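Local coordinates for isochorismatase family protein family (Burkholderia thailandensis, PDB 3TXY) that is of unknown function but belongs to the isochorismatase family and may act as a hydrolase, at residues Q169-A172 against L173-F177. Sequence-based numbering, arbitrary orientation.
Sequences QTFA and LTQIF
Leu-173 sends its backbone N to Gln-169 O (2.9 Å), a regular helical bond, while its CD1 methyl lies 3.7 Å from Gln-169 NE2. Its branched apolar end suits a place against the sheet, on Ser-158 and Val-183. The buried glutamine amide is satisfied: OE1 bonds Thr-136 OG1 and NE2 bonds Val-161 O. Thr-174 grips Thr-170 O twice, through its N and through OG1 (2.6 Å), from opposite faces of the carbonyl plane. On this exposed side a chi1 of 68° turns its short hydroxyl back to the preceding turn. Helix 166-180 is the crossover of a beta-alpha-beta unit joining parallel strands 153-162 and 182-184; Phe-171 meets the second subunit, its ring stacked on Phe-171 of that chain. Crossing this ring at about a right angle, Gln-175 sets CB over the centre of one face, 3.9 Å from the Phe-171 centroid (CH-pi); its amide leads on to weak bonds with Thr-174 OG1 and Trp-164 of the second subunit. Apolar Ile-176 suits its buried place between Phe-171 (CG1 to CE1, 3.8 Å) and helix 136-149. Across 173-176 the helix widens into a pi-type turn: Ala-172 O accepts a weak bond from Ile-176 N and a nearly straight one from Phe-177 N (2.9 Å, 175°). The small Ala-172 methyl sits over the Phe-177 ring face, offset toward its rim.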
loop_
_atom_site.group_PDB
_atom_site.type_symbol
_atom_site.label_atom_id
_atom_site.label_comp_id
_atom_site.label_asym_id
_atom_site.label_seq_id
_atom_site.Cartn_x
_atom_site.Cartn_y
_atom_site.Cartn_z
ATOM N N GLN A 169 10.810 7.760 8.190
ATOM C CA GLN A 169 11.594 7.820 6.959
ATOM C C GLN A 169 12.462 6.587 6.834
ATOM O O GLN A 169 12.448 5.903 5.812
ATOM C CB GLN A 169 12.473 9.053 6.941
ATOM C CG GLN A 169 13.308 9.192 5.665
ATOM C CD GLN A 169 12.545 9.841 4.517
ATOM O OE1 GLN A 169 11.318 9.946 4.556
ATOM N NE2 GLN A 169 13.288 10.322 3.505
ATOM N N THR A 170 13.216 6.307 7.888
ATOM C CA THR A 170 14.125 5.179 7.878
ATOM C C THR A 170 13.410 3.857 7.698
ATOM O O THR A 170 13.875 3.015 6.937
ATOM C CB THR A 170 15.016 5.163 9.138
ATOM O OG1 THR A 170 15.863 6.318 9.080
ATOM C CG2 THR A 170 15.885 3.883 9.177
ATOM N N PHE A 171 12.285 3.679 8.380
ATOM C CA PHE A 171 11.511 2.455 8.229
ATOM C C PHE A 171 11.108 2.220 6.770
ATOM O O PHE A 171 11.325 1.155 6.239
ATOM C CB PHE A 171 10.264 2.459 9.106
ATOM C CG PHE A 171 9.571 1.148 9.107
ATOM C CD1 PHE A 171 8.566 0.874 8.190
ATOM C CD2 PHE A 171 9.983 0.147 9.975
ATOM C CE1 PHE A 171 7.961 -0.371 8.178
ATOM C CE2 PHE A 171 9.372 -1.097 9.968
ATOM C CZ PHE A 171 8.365 -1.352 9.062
ATOM N N ALA A 172 10.515 3.226 6.125
ATOM C CA ALA A 172 10.108 3.082 4.726
ATOM C C ALA A 172 11.325 2.819 3.830
ATOM O O ALA A 172 11.314 1.920 3.008
ATOM C CB ALA A 172 9.364 4.338 4.250
ATOM N N LEU A 173 12.391 3.604 3.992
ATOM C CA LEU A 173 13.528 3.513 3.078
ATOM C C LEU A 173 14.352 2.247 3.236
ATOM O O LEU A 173 14.987 1.803 2.282
ATOM C CB LEU A 173 14.452 4.737 3.213
ATOM C CG LEU A 173 13.922 6.103 2.776
ATOM C CD1 LEU A 173 15.043 7.135 2.857
ATOM C CD2 LEU A 173 13.320 6.079 1.382
ATOM N N THR A 174 14.356 1.673 4.437
ATOM C CA THR A 174 15.175 0.499 4.715
ATOM C C THR A 174 14.370 -0.807 4.831
ATOM O O THR A 174 14.895 -1.882 4.470
ATOM C CB THR A 174 16.033 0.703 5.979
ATOM O OG1 THR A 174 15.189 0.744 7.149
ATOM C CG2 THR A 174 16.841 1.992 5.867
ATOM N N GLN A 175 13.119 -0.728 5.289
ATOM C CA GLN A 175 12.340 -1.947 5.569
ATOM C C GLN A 175 11.301 -2.291 4.484
ATOM O O GLN A 175 10.930 -3.451 4.360
ATOM C CB GLN A 175 11.635 -1.870 6.932
ATOM C CG GLN A 175 12.549 -1.635 8.123
ATOM C CD GLN A 175 13.528 -2.758 8.366
ATOM O OE1 GLN A 175 13.154 -3.938 8.418
ATOM N NE2 GLN A 175 14.797 -2.401 8.543
ATOM N N ILE A 176 10.837 -1.296 3.731
ATOM C CA ILE A 176 9.788 -1.503 2.736
ATOM C C ILE A 176 10.261 -1.285 1.321
ATOM O O ILE A 176 10.153 -2.159 0.510
ATOM C CB ILE A 176 8.561 -0.581 2.950
ATOM C CG1 ILE A 176 8.021 -0.698 4.381
ATOM C CG2 ILE A 176 7.476 -0.931 1.931
ATOM C CD1 ILE A 176 7.541 -2.087 4.769
ATOM N N PHE A 177 10.745 -0.092 1.011
ATOM C CA PHE A 177 11.036 0.257 -0.370
ATOM C C PHE A 177 12.071 -0.653 -1.054
ATOM O O PHE A 177 11.909 -0.957 -2.233
ATOM C CB PHE A 177 11.451 1.711 -0.483
ATOM C CG PHE A 177 10.357 2.695 -0.149
ATOM C CD1 PHE A 177 9.012 2.333 -0.152
ATOM C CD2 PHE A 177 10.687 4.015 0.106
ATOM C CE1 PHE A 177 8.032 3.271 0.137
ATOM C CE2 PHE A 177 9.717 4.946 0.395
ATOM C CZ PHE A 177 8.387 4.583 0.407
#